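Local coordinates for protein FimX (Pseudomonas aeruginosa PAO1, PDB 3HV8) that belongs to the EAL-domain family, with a barrel-like fold, and binds C2E in a pocket of that domain, at residues A[81-84]-A[85-89]; A[127-131]-A[132-136]; A[141-145]-A[146-150]. All blocks are in the same frame, centred on the assembly; numbering follows the deposited sequence.

Contact 1 (A[81-84]-A[85-89]). With C2E (9,9'-[(2R,3R,3aS,5S,7aR,9R,10R,10aS,12S,14aR)-3,5,10,12-tetrahydroxy-5,12-dioxidooctahydro-2H,7H-difuro[3,2-d:3',2'-j][1,3,7,9,2,8]tetraoxadiphosphacyclododecine-2,9-diyl]bis(2-amino-1,9-dihydro-6H-purin-6-one)), chain B.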
ATOM      1  N   GLU A  81      -0.274   9.638 -13.002  1.00 23.56           N
ATOM      2  CA  GLU A  81       0.693  10.344 -12.179  1.00 22.62           C
ATOM      3  C   GLU A  81       0.023  11.449 -11.380  1.00 22.76           C
ATOM      4  O   GLU A  81       0.280  11.614 -10.189  1.00 23.73           O
ATOM      5  CB  GLU A  81       1.817  10.925 -13.034  1.00 22.66           C
ATOM      6  CG  GLU A  81       2.611   9.886 -13.840  1.00 26.73           C
ATOM      7  CD  GLU A  81       2.077   9.678 -15.253  1.00 31.02           C
ATOM      8  OE1 GLU A  81       0.880   9.932 -15.500  1.00 29.88           O
ATOM      9  OE2 GLU A  81       2.871   9.255 -16.122  1.00 34.79           O
ATOM     10  N   LYS A  82      -0.863  12.201 -12.032  1.00 22.01           N
ATOM     11  CA  LYS A  82      -1.594  13.267 -11.343  1.00 24.59           C
ATOM     12  C   LYS A  82      -2.463  12.736 -10.206  1.00 21.52           C
ATOM     13  O   LYS A  82      -2.549  13.348  -9.149  1.00 23.61           O
ATOM     14  CB  LYS A  82      -2.461  14.062 -12.328  1.00 25.64           C
ATOM     15  CG  LYS A  82      -1.718  15.181 -13.024  1.00 38.38           C
ATOM     16  CD  LYS A  82      -2.684  16.127 -13.719  1.00 53.92           C
ATOM     17  CE  LYS A  82      -2.555  16.028 -15.224  1.00 64.28           C
ATOM     18  NZ  LYS A  82      -1.221  16.526 -15.657  1.00 54.07           N
ATOM     19  N   ILE A  83      -3.130  11.605 -10.413  1.00 22.36           N
ATOM     20  CA  ILE A  83      -3.899  11.001  -9.335  1.00 21.58           C
ATOM     21  C   ILE A  83      -2.995  10.616  -8.164  1.00 22.17           C
ATOM     22  O   ILE A  83      -3.305  10.907  -7.003  1.00 22.64           O
ATOM     23  CB  ILE A  83      -4.696   9.770  -9.838  1.00 22.68           C
ATOM     24  CG1 ILE A  83      -5.850  10.232 -10.735  1.00 24.06           C
ATOM     25  CG2 ILE A  83      -5.181   8.927  -8.669  1.00 23.39           C
ATOM     26  CD1 ILE A  83      -6.614   9.089 -11.399  1.00 26.49           C
ATOM     27  N   ASP A  84      -1.860   9.993  -8.463  1.00 20.98           N
ATOM     28  CA  ASP A  84      -0.927   9.634  -7.402  1.00 22.77           C
ATOM     29  C   ASP A  84      -0.421  10.874  -6.647  1.00 24.42           C
ATOM     30  O   ASP A  84      -0.314  10.846  -5.425  1.00 22.33           O
ATOM     31  CB  ASP A  84       0.260   8.827  -7.959  1.00 21.87           C
ATOM     32  CG  ASP A  84      -0.101   7.380  -8.283  1.00 24.67           C
ATOM     33  OD1 ASP A  84      -1.173   6.890  -7.850  1.00 23.01           O
ATOM     34  OD2 ASP A  84       0.705   6.742  -8.981  1.00 25.10           O
ATOM     35  N   ARG A  85      -0.128  11.963  -7.356  1.00 21.97           N
ATOM     36  CA  ARG A  85       0.329  13.168  -6.662  1.00 23.15           C
ATOM     37  C   ARG A  85      -0.771  13.716  -5.754  1.00 23.31           C
ATOM     38  O   ARG A  85      -0.474  14.194  -4.660  1.00 23.44           O
ATOM     39  CB  ARG A  85       0.764  14.266  -7.644  1.00 22.87           C
ATOM     40  CG  ARG A  85       1.831  13.859  -8.668  1.00 29.75           C
ATOM     41  CD  ARG A  85       3.212  13.632  -8.084  1.00 36.66           C
ATOM     42  NE  ARG A  85       4.214  13.360  -9.129  1.00 34.31           N
ATOM     43  CZ  ARG A  85       4.961  14.292  -9.723  1.00 35.65           C
ATOM     44  NH1 ARG A  85       5.840  13.948 -10.662  1.00 34.35           N
ATOM     45  NH2 ARG A  85       4.836  15.570  -9.382  1.00 39.97           N
ATOM     46  N   TRP A  86      -2.031  13.645  -6.192  1.00 22.46           N
ATOM     47  CA  TRP A  86      -3.154  14.102  -5.363  1.00 22.71           C
ATOM     48  C   TRP A  86      -3.208  13.270  -4.078  1.00 22.67           C
ATOM     49  O   TRP A  86      -3.348  13.803  -2.976  1.00 23.55           O
ATOM     50  CB  TRP A  86      -4.490  13.990  -6.129  1.00 23.87           C
ATOM     51  CG  TRP A  86      -5.624  14.649  -5.421  1.00 23.36           C
ATOM     52  CD1 TRP A  86      -6.087  15.929  -5.634  1.00 26.64           C
ATOM     53  CD2 TRP A  86      -6.439  14.101  -4.379  1.00 21.90           C
ATOM     54  NE1 TRP A  86      -7.126  16.196  -4.790  1.00 25.32           N
ATOM     55  CE2 TRP A  86      -7.360  15.105  -3.995  1.00 26.12           C
ATOM     56  CE3 TRP A  86      -6.471  12.868  -3.712  1.00 24.16           C
ATOM     57  CZ2 TRP A  86      -8.315  14.909  -2.991  1.00 25.44           C
ATOM     58  CZ3 TRP A  86      -7.419  12.672  -2.712  1.00 24.56           C
ATOM     59  CH2 TRP A  86      -8.324  13.693  -2.356  1.00 26.14           C
ATOM     60  N   VAL A  87      -3.075  11.954  -4.214  1.00 22.36           N
ATOM     61  CA  VAL A  87      -3.137  11.084  -3.057  1.00 23.23           C
ATOM     62  C   VAL A  87      -1.986  11.354  -2.108  1.00 21.99           C
ATOM     63  O   VAL A  87      -2.188  11.476  -0.905  1.00 23.17           O
ATOM     64  CB  VAL A  87      -3.125   9.601  -3.479  1.00 20.39           C
ATOM     65  CG1 VAL A  87      -2.951   8.697  -2.248  1.00 22.16           C
ATOM     66  CG2 VAL A  87      -4.409   9.243  -4.261  1.00 23.03           C
ATOM     67  N   ILE A  88      -0.779  11.461  -2.663  1.00 21.29           N
ATOM     68  CA  ILE A  88       0.414  11.671  -1.851  1.00 22.40           C
ATOM     69  C   ILE A  88       0.354  13.029  -1.166  1.00 25.68           C
ATOM     70  O   ILE A  88       0.643  13.139   0.016  1.00 23.41           O
ATOM     71  CB  ILE A  88       1.688  11.575  -2.691  1.00 21.65           C
ATOM     72  CG1 ILE A  88       1.840  10.151  -3.255  1.00 23.72           C
ATOM     73  CG2 ILE A  88       2.925  11.958  -1.867  1.00 24.79           C
ATOM     74  CD1 ILE A  88       2.862  10.054  -4.382  1.00 23.55           C
ATOM     75  N   LEU A  89      -0.024  14.063  -1.904  1.00 23.55           N
ATOM     76  CA  LEU A  89      -0.093  15.399  -1.320  1.00 26.08           C
ATOM     77  C   LEU A  89      -1.050  15.431  -0.138  1.00 26.03           C
ATOM     78  O   LEU A  89      -0.760  16.010   0.926  1.00 27.08           O
ATOM     79  CB  LEU A  89      -0.534  16.399  -2.386  1.00 27.30           C
ATOM     80  CG  LEU A  89      -0.456  17.851  -1.965  1.00 29.50           C
ATOM     81  CD1 LEU A  89       1.013  18.234  -1.837  1.00 33.27           C
ATOM     82  CD2 LEU A  89      -1.166  18.724  -2.985  1.00 33.06           C
TER
HETATM   83  P1  C2E B 900      -5.276  -3.738  -3.160  1.00 26.53           P
HETATM   84  O2P C2E B 900      -3.886  -4.379  -2.703  1.00 35.94           O
HETATM   85  O1P C2E B 900      -6.092  -4.850  -3.689  1.00 45.66           O
HETATM   86  O5' C2E B 900      -6.159  -3.153  -1.969  1.00 39.66           O
HETATM   87  C5' C2E B 900      -6.939  -4.088  -1.198  1.00 33.20           C
HETATM   88  C4' C2E B 900      -8.410  -4.193  -1.654  1.00 26.96           C
HETATM   89  O4' C2E B 900      -9.105  -5.100  -0.764  1.00 26.51           O
HETATM   90  C3' C2E B 900      -9.020  -2.822  -1.396  1.00 24.86           C
HETATM   91  O3' C2E B 900      -9.971  -2.524  -2.430  1.00 22.26           O
HETATM   92  C2' C2E B 900      -9.667  -2.947   0.004  1.00 26.46           C
HETATM   93  O2' C2E B 900     -10.789  -2.105   0.189  1.00 29.30           O
HETATM   94  C1' C2E B 900     -10.095  -4.414  -0.011  1.00 24.07           C
HETATM   95  N9  C2E B 900     -10.196  -5.035   1.301  1.00 25.74           N
HETATM   96  C8  C2E B 900      -9.652  -4.586   2.481  1.00 28.31           C
HETATM   97  N7  C2E B 900      -9.803  -5.502   3.411  1.00 27.53           N
HETATM   98  C5  C2E B 900     -10.468  -6.565   2.872  1.00 25.77           C
HETATM   99  C6  C2E B 900     -10.906  -7.804   3.391  1.00 28.14           C
HETATM  100  O6  C2E B 900     -10.681  -8.164   4.548  1.00 26.79           O
HETATM  101  N1  C2E B 900     -11.566  -8.610   2.546  1.00 29.93           N
HETATM  102  C2  C2E B 900     -11.808  -8.260   1.254  1.00 34.87           C
HETATM  103  N2  C2E B 900     -12.485  -9.140   0.451  1.00 38.87           N
HETATM  104  N3  C2E B 900     -11.407  -7.113   0.759  1.00 32.40           N
HETATM  105  C4  C2E B 900     -10.735  -6.263   1.538  1.00 25.32           C
HETATM  106  P11 C2E B 900      -9.915  -1.048  -3.067  1.00 22.13           P
HETATM  107  O21 C2E B 900     -11.089  -0.937  -4.110  1.00 25.37           O
HETATM  108  O11 C2E B 900      -9.904  -0.013  -2.013  1.00 24.95           O
HETATM  109  O5A C2E B 900      -8.505  -0.983  -3.789  1.00 21.85           O
HETATM  110  C5A C2E B 900      -8.238  -1.884  -4.873  1.00 22.65           C
HETATM  111  C4A C2E B 900      -6.903  -1.548  -5.534  1.00 21.67           C
HETATM  112  O4A C2E B 900      -6.959  -0.214  -6.061  1.00 21.59           O
HETATM  113  C3A C2E B 900      -5.703  -1.545  -4.586  1.00 24.28           C
HETATM  114  O3A C2E B 900      -5.111  -2.830  -4.443  1.00 25.12           O
HETATM  115  C2A C2E B 900      -4.724  -0.671  -5.372  1.00 21.33           C
HETATM  116  O2A C2E B 900      -4.152  -1.416  -6.461  1.00 23.31           O
HETATM  117  C1A C2E B 900      -5.668   0.357  -6.006  1.00 21.14           C
HETATM  118  N91 C2E B 900      -5.713   1.540  -5.156  1.00 20.76           N
HETATM  119  C81 C2E B 900      -6.552   1.811  -4.112  1.00 21.80           C
HETATM  120  N71 C2E B 900      -6.250   2.985  -3.631  1.00 20.90           N
HETATM  121  C51 C2E B 900      -5.258   3.552  -4.382  1.00 21.56           C
HETATM  122  C61 C2E B 900      -4.563   4.779  -4.380  1.00 19.94           C
HETATM  123  O61 C2E B 900      -4.703   5.636  -3.498  1.00 22.69           O
HETATM  124  N11 C2E B 900      -3.632   4.934  -5.358  1.00 20.23           N
HETATM  125  C21 C2E B 900      -3.372   3.979  -6.303  1.00 20.31           C
HETATM  126  N21 C2E B 900      -2.389   4.200  -7.225  1.00 23.07           N
HETATM  127  N31 C2E B 900      -3.989   2.827  -6.303  1.00 21.11           N
HETATM  128  C41 C2E B 900      -4.929   2.617  -5.374  1.00 20.14           C
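Glu81 to Leu89 form one unbroken run of alpha-helix, and the carbonyls of residues 81-84 take the amides of 85-88 four places on. Arg85 N reaches Glu81 O at 2.9 Å, and Ile88 N reaches Asp84 O at 2.9 Å and 165°; the Lys82-Trp86 and Ile83-Val87 rungs lie between them. Side chains lean back over the same carbonyls. The CG of Arg85 passes 3.1 Å from Glu81 O before the chain bends about CB-CG (chi2 -70°) and carries the guanidinium to Asp118, with which NH1 makes a salt bridge, and to Trp124, a cation-pi partner. Three residues on, Ile88 likewise brings CG1 to 3.1 Å from the carbonyl oxygen of the residue four back, Asp84 O, with CD1 also close. The acid of Asp84 points off the helix and divides its two oxygens: OD1 accepts from N21 of the C2E guanine at 3.0 Å in a fairly straight bond (162°), while OD2 takes the hydroxyls of Ser112 and Ser115. Those two serines probably fix the rotation of the carboxylate and so present OD1 to the base. Val87, three residues on, sets both methyls near the other end of the same Watson-Crick edge, CG1 and CG2 each 3.7 Å from O61. Helix 80-96 packs against the strands of the barrel on one part of its surface and helix 121-132 on another: Ile83 and Val87 rest on Leu55 of strand 49-58, Val87 and Ile88 on Val109 of strand 105-110, and Ile88 meets Trp124 and Leu125 of helix 121-132.

Contact 2 (A[127-131]-A[132-136])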
ATOM      1  N   VAL A 127      10.541  17.841  -2.338  1.00 33.08           N
ATOM      2  CA  VAL A 127      10.066  19.181  -1.994  1.00 36.60           C
ATOM      3  C   VAL A 127       8.739  19.158  -1.237  1.00 34.47           C
ATOM      4  O   VAL A 127       8.512  19.971  -0.349  1.00 36.70           O
ATOM      5  CB  VAL A 127       9.964  20.090  -3.235  1.00 37.38           C
ATOM      6  CG1 VAL A 127       9.150  21.346  -2.917  1.00 41.82           C
ATOM      7  CG2 VAL A 127      11.354  20.450  -3.723  1.00 39.38           C
ATOM      8  N   ALA A 128       7.869  18.207  -1.573  1.00 30.07           N
ATOM      9  CA  ALA A 128       6.575  18.096  -0.917  1.00 31.58           C
ATOM     10  C   ALA A 128       6.693  17.706   0.564  1.00 32.86           C
ATOM     11  O   ALA A 128       5.939  18.191   1.412  1.00 32.54           O
ATOM     12  CB  ALA A 128       5.688  17.091  -1.674  1.00 31.09           C
ATOM     13  N   LEU A 129       7.648  16.830   0.862  1.00 37.07           N
ATOM     14  CA  LEU A 129       7.899  16.428   2.238  1.00 38.98           C
ATOM     15  C   LEU A 129       8.415  17.607   3.051  1.00 42.90           C
ATOM     16  O   LEU A 129       7.871  17.910   4.112  1.00 42.34           O
ATOM     17  CB  LEU A 129       8.879  15.256   2.285  1.00 40.44           C
ATOM     18  CG  LEU A 129       8.288  13.937   1.772  1.00 37.01           C
ATOM     19  CD1 LEU A 129       9.370  12.889   1.599  1.00 36.93           C
ATOM     20  CD2 LEU A 129       7.195  13.472   2.708  1.00 37.98           C
ATOM     21  N   LYS A 130       9.441  18.281   2.535  1.00 46.81           N
ATOM     22  CA  LYS A 130      10.027  19.442   3.213  1.00 45.90           C
ATOM     23  C   LYS A 130       8.990  20.526   3.507  1.00 49.55           C
ATOM     24  O   LYS A 130       8.969  21.092   4.598  1.00 53.83           O
ATOM     25  CB  LYS A 130      11.192  20.016   2.403  1.00 49.59           C
ATOM     26  CG  LYS A 130      12.378  19.070   2.252  1.00 59.12           C
ATOM     27  CD  LYS A 130      13.697  19.818   2.416  1.00 72.80           C
ATOM     28  CE  LYS A 130      14.906  18.890   2.326  1.00 76.54           C
ATOM     29  NZ  LYS A 130      15.500  18.863   0.959  1.00 70.08           N
ATOM     30  N   ALA A 131       8.124  20.805   2.538  1.00 41.26           N
ATOM     31  CA  ALA A 131       7.094  21.828   2.709  1.00 45.77           C
ATOM     32  C   ALA A 131       6.132  21.565   3.874  1.00 50.34           C
ATOM     33  O   ALA A 131       5.609  22.502   4.478  1.00 49.76           O
ATOM     34  CB  ALA A 131       6.318  22.020   1.408  1.00 35.38           C
ATOM     35  N   ALA A 132       5.885  20.294   4.178  1.00 45.08           N
ATOM     36  CA  ALA A 132       4.977  19.942   5.262  1.00 48.00           C
ATOM     37  C   ALA A 132       5.769  19.667   6.534  1.00 47.38           C
ATOM     38  O   ALA A 132       5.193  19.477   7.607  1.00 50.51           O
ATOM     39  CB  ALA A 132       4.145  18.726   4.886  1.00 46.10           C
ATOM     40  N   ARG A 133       7.090  19.634   6.401  1.00 50.83           N
ATOM     41  CA  ARG A 133       7.937  19.374   7.552  1.00 57.83           C
ATOM     42  C   ARG A 133       7.505  18.037   8.137  1.00 58.91           C
ATOM     43  O   ARG A 133       7.048  17.947   9.282  1.00 58.93           O
ATOM     44  CB  ARG A 133       7.783  20.505   8.568  1.00 66.29           C
ATOM     45  CG  ARG A 133       7.845  21.882   7.925  1.00 64.57           C
ATOM     46  CD  ARG A 133       9.252  22.436   7.934  1.00 74.54           C
ATOM     47  NE  ARG A 133       9.394  23.433   8.988  1.00 84.09           N
ATOM     48  CZ  ARG A 133      10.521  23.681   9.648  1.00 90.00           C
ATOM     49  NH1 ARG A 133      11.621  22.990   9.375  1.00 88.70           N
ATOM     50  NH2 ARG A 133      10.540  24.615  10.590  1.00 79.52           N
ATOM     51  N   LEU A 134       7.628  17.005   7.308  1.00 55.41           N
ATOM     52  CA  LEU A 134       7.230  15.661   7.684  1.00 48.58           C
ATOM     53  C   LEU A 134       8.409  14.918   8.293  1.00 48.94           C
ATOM     54  O   LEU A 134       9.522  14.945   7.759  1.00 47.53           O
ATOM     55  CB  LEU A 134       6.691  14.898   6.469  1.00 50.47           C
ATOM     56  CG  LEU A 134       5.655  13.819   6.784  1.00 48.17           C
ATOM     57  CD1 LEU A 134       4.410  14.469   7.307  1.00 45.35           C
ATOM     58  CD2 LEU A 134       5.324  12.966   5.564  1.00 41.73           C
ATOM     59  N   PRO A 135       8.169  14.257   9.429  1.00 47.18           N
ATOM     60  CA  PRO A 135       9.172  13.443  10.119  1.00 45.76           C
ATOM     61  C   PRO A 135       9.612  12.271   9.258  1.00 47.29           C
ATOM     62  O   PRO A 135       8.841  11.845   8.395  1.00 45.52           O
ATOM     63  CB  PRO A 135       8.411  12.922  11.336  1.00 45.82           C
ATOM     64  CG  PRO A 135       7.295  13.893  11.543  1.00 49.48           C
ATOM     65  CD  PRO A 135       6.902  14.335  10.174  1.00 37.40           C
ATOM     66  N   PRO A 136      10.826  11.744   9.499  1.00 47.00           N
ATOM     67  CA  PRO A 136      11.338  10.599   8.733  1.00 44.56           C
ATOM     68  C   PRO A 136      10.508   9.367   9.068  1.00 46.45           C
ATOM     69  O   PRO A 136       9.899   9.327  10.135  1.00 46.30           O
ATOM     70  CB  PRO A 136      12.767  10.413   9.259  1.00 47.90           C
ATOM     71  CG  PRO A 136      13.007  11.521  10.248  1.00 45.53           C
ATOM     72  CD  PRO A 136      11.685  12.068  10.651  1.00 48.36           C
TER
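Leu129 and Leu134 meet methyl to methyl, CD2 against CD2 at 3.5 Å, tighter than usual for two carbons. The side chains cross obliquely, and Leu134 CB also comes within 4.1 Å of Leu129 CD2. What brings them together is the end of helix 121-132, closed by a Schellman motif. Leu134 N returns to Leu129 O in a weak bond of 3.3 Å, and inside it Arg133 N reaches Lys130 O at 3.0 Å, approaching from well above the carbonyl plane (71° out of it). Arg133 itself takes left-handed backbone angles, phi 57°, which reverses the chain so that the leucine after it faces back along the helix. Leu134 then swings CG away from its backbone N (chi1 -151°), which carries CD2 to Leu129. Arg133 bends twice, and its CG and CD both lie 3.6 Å from Lys130 O. Further out, Leu139 of strand 139-144 touches both leucines, and Ile92 of helix 80-96 touches Leu129, Ala128 and Ala132, so the apolar pair continues into the packing between helices and strand. The polar bonds here are bent or long, as expected where a helix runs out of regular partners; apolar contact between the residues joined by the long Schellman bond, a regular companion of this motif, probably helps to hold the turn.

Contact 3 (A[141-145]-A[146-150])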
ATOM      1  N   PHE A 141       5.666   3.610   0.714  1.00 21.63           N
ATOM      2  CA  PHE A 141       5.089   3.513  -0.634  1.00 19.71           C
ATOM      3  C   PHE A 141       4.935   2.071  -1.070  1.00 22.55           C
ATOM      4  O   PHE A 141       5.871   1.269  -0.930  1.00 23.82           O
ATOM      5  CB  PHE A 141       5.927   4.312  -1.635  1.00 23.54           C
ATOM      6  CG  PHE A 141       5.824   5.779  -1.413  1.00 23.46           C
ATOM      7  CD1 PHE A 141       4.747   6.480  -1.923  1.00 24.92           C
ATOM      8  CD2 PHE A 141       6.735   6.438  -0.602  1.00 23.85           C
ATOM      9  CE1 PHE A 141       4.601   7.840  -1.674  1.00 28.57           C
ATOM     10  CE2 PHE A 141       6.607   7.793  -0.360  1.00 25.85           C
ATOM     11  CZ  PHE A 141       5.532   8.495  -0.894  1.00 26.33           C
ATOM     12  N   GLN A 142       3.734   1.729  -1.531  0.56 21.08           N
ATOM     13  CA  GLN A 142       3.427   0.366  -1.923  0.56 21.62           C
ATOM     14  C   GLN A 142       3.442   0.242  -3.424  0.56 21.86           C
ATOM     15  O   GLN A 142       2.853   1.062  -4.138  0.56 24.38           O
ATOM     16  CB  GLN A 142       2.042  -0.042  -1.416  0.56 25.36           C
ATOM     17  CG  GLN A 142       1.851   0.157   0.057  0.56 21.86           C
ATOM     18  CD  GLN A 142       0.526  -0.384   0.554  0.56 25.01           C
ATOM     19  OE1 GLN A 142       0.495  -1.310   1.363  0.56 28.30           O
ATOM     20  NE2 GLN A 142      -0.574   0.189   0.072  0.56 24.92           N
ATOM     21  N   ILE A 143       4.117  -0.798  -3.885  1.00 23.18           N
ATOM     22  CA  ILE A 143       4.163  -1.151  -5.280  1.00 22.40           C
ATOM     23  C   ILE A 143       3.664  -2.590  -5.411  1.00 24.01           C
ATOM     24  O   ILE A 143       4.064  -3.450  -4.625  1.00 24.45           O
ATOM     25  CB  ILE A 143       5.643  -1.068  -5.746  1.00 27.10           C
ATOM     26  CG1 ILE A 143       6.202   0.333  -5.455  1.00 30.96           C
ATOM     27  CG2 ILE A 143       5.771  -1.448  -7.223  1.00 30.74           C
ATOM     28  CD1 ILE A 143       7.740   0.453  -5.555  1.00 30.27           C
ATOM     29  N   SER A 144       2.801  -2.886  -6.376  1.00 21.61           N
ATOM     30  CA  SER A 144       2.351  -4.262  -6.571  1.00 21.65           C
ATOM     31  C   SER A 144       3.495  -5.145  -7.050  1.00 21.89           C
ATOM     32  O   SER A 144       4.441  -4.681  -7.700  1.00 22.05           O
ATOM     33  CB  SER A 144       1.183  -4.333  -7.566  1.00 24.83           C
ATOM     34  OG  SER A 144       1.661  -4.169  -8.895  1.00 25.06           O
ATOM     35  N   GLU A 145       3.384  -6.425  -6.736  1.00 21.96           N
ATOM     36  CA  GLU A 145       4.369  -7.385  -7.207  1.00 22.03           C
ATOM     37  C   GLU A 145       4.471  -7.362  -8.725  1.00 21.55           C
ATOM     38  O   GLU A 145       5.574  -7.392  -9.276  1.00 24.10           O
ATOM     39  CB  GLU A 145       4.024  -8.784  -6.723  1.00 22.17           C
ATOM     40  CG  GLU A 145       4.958  -9.854  -7.283  1.00 23.93           C
ATOM     41  CD  GLU A 145       4.729 -11.193  -6.624  1.00 23.96           C
ATOM     42  OE1 GLU A 145       3.804 -11.927  -7.029  1.00 26.41           O
ATOM     43  OE2 GLU A 145       5.480 -11.498  -5.672  1.00 27.12           O
ATOM     44  N   ALA A 146       3.328  -7.305  -9.400  1.00 23.37           N
ATOM     45  CA  ALA A 146       3.351  -7.316 -10.851  1.00 25.13           C
ATOM     46  C   ALA A 146       4.136  -6.112 -11.368  1.00 24.58           C
ATOM     47  O   ALA A 146       4.992  -6.251 -12.245  1.00 24.99           O
ATOM     48  CB  ALA A 146       1.931  -7.302 -11.394  1.00 26.89           C
ATOM     49  N   ASP A 147       3.883  -4.934 -10.806  1.00 23.50           N
ATOM     50  CA  ASP A 147       4.594  -3.728 -11.267  1.00 23.83           C
ATOM     51  C   ASP A 147       6.078  -3.726 -10.899  1.00 25.41           C
ATOM     52  O   ASP A 147       6.923  -3.274 -11.684  1.00 25.84           O
ATOM     53  CB  ASP A 147       3.917  -2.459 -10.751  1.00 24.88           C
ATOM     54  CG  ASP A 147       2.628  -2.190 -11.459  1.00 27.96           C
ATOM     55  OD1 ASP A 147       1.819  -1.395 -10.948  1.00 27.36           O
ATOM     56  OD2 ASP A 147       2.432  -2.798 -12.527  1.00 28.87           O
ATOM     57  N   ALA A 148       6.409  -4.219  -9.710  1.00 25.11           N
ATOM     58  CA  ALA A 148       7.802  -4.281  -9.293  1.00 26.59           C
ATOM     59  C   ALA A 148       8.605  -5.128 -10.263  1.00 27.99           C
ATOM     60  O   ALA A 148       9.761  -4.833 -10.553  1.00 28.38           O
ATOM     61  CB  ALA A 148       7.902  -4.892  -7.910  1.00 27.34           C
ATOM     62  N   THR A 149       7.973  -6.192 -10.741  1.00 25.14           N
ATOM     63  CA  THR A 149       8.585  -7.161 -11.625  1.00 26.32           C
ATOM     64  C   THR A 149       8.625  -6.646 -13.074  1.00 28.41           C
ATOM     65  O   THR A 149       9.629  -6.783 -13.770  1.00 29.35           O
ATOM     66  CB  THR A 149       7.806  -8.477 -11.511  1.00 29.61           C
ATOM     67  OG1 THR A 149       7.663  -8.809 -10.113  1.00 31.01           O
ATOM     68  CG2 THR A 149       8.532  -9.596 -12.217  1.00 33.42           C
ATOM     69  N   SER A 150       7.547  -6.005 -13.507  1.00 24.82           N
ATOM     70  CA  SER A 150       7.463  -5.468 -14.864  1.00 24.37           C
ATOM     71  C   SER A 150       8.413  -4.312 -15.103  1.00 27.67           C
ATOM     72  O   SER A 150       8.891  -4.106 -16.223  1.00 31.07           O
ATOM     73  CB  SER A 150       6.048  -4.939 -15.137  1.00 23.06           C
ATOM     74  OG  SER A 150       5.077  -5.966 -15.149  1.00 25.27           O
TER
HETATM   75  O   HOH W   1       2.033  -0.745  -8.296  1.00 27.26           O
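The carbonyl of Glu145 is approached from both faces of its plane by one residue: Thr149 N donates to Glu145 O at 3.1 Å from one face and the hydroxyl, Thr149 OG1, at 2.7 Å from the other. Thr149 can do this because OG1 stands beside its own backbone N (chi1 -50°), so amide and hydroxyl point back to the same oxygen. A second flat group, the carboxylate of Asp147, lies under Ser144 OG, which sits above it 3.4 Å from Asp147 CG. That hydroxyl oxygen also accepts Asp147 N at 3.0 Å in a bond of 161°, making Ser144 the N-cap of helix 145-150. A capping box would return a bond from Ser144 N to the Asp147 acid; here a water spans the gap, accepting from Ser144 N and donating to Asp147 OD1 at 2.7 Å. The cap falls where strand 139-144 gives way to the helix that follows it, with the two short axes at 77°, one of the strand-to-helix connections of the EAL barrel. The first regular rung is Ala148 N to Ser144 O at 2.9 Å. Beneath the turn, Ile143 lays its CG2 against Ala148, 4.1 Å from CB, and also reaches Leu116 of helix 113-116. The extended Glu145 runs alongside Thr149 and carries its carboxylate to the residues just after strand 168-174, where OE2 accepts from Gly175 N and OE1 from the amides of Cys176 and Ser177.

The three contacts follow in series along the chain and sit at different depths of one domain. Contacts 1 and 3 are the ones near C2E: contact 1 supplies Asp84 and Val87 to its pocket, whereas the side chain of Ser144 in contact 3 comes only to about 6 Å from it. Their centres are about 17 Å apart, yet they touch where Ile88 CD1 packs on Phe141 CE1 at 3.9 Å, helix against strand. Contact 2 lies further out, its centre about 15 Å from that of contact 1 and about 25 Å from that of contact 3. It ends helix 121-132, from which the chain passes into strand 139-144 and so to contact 3.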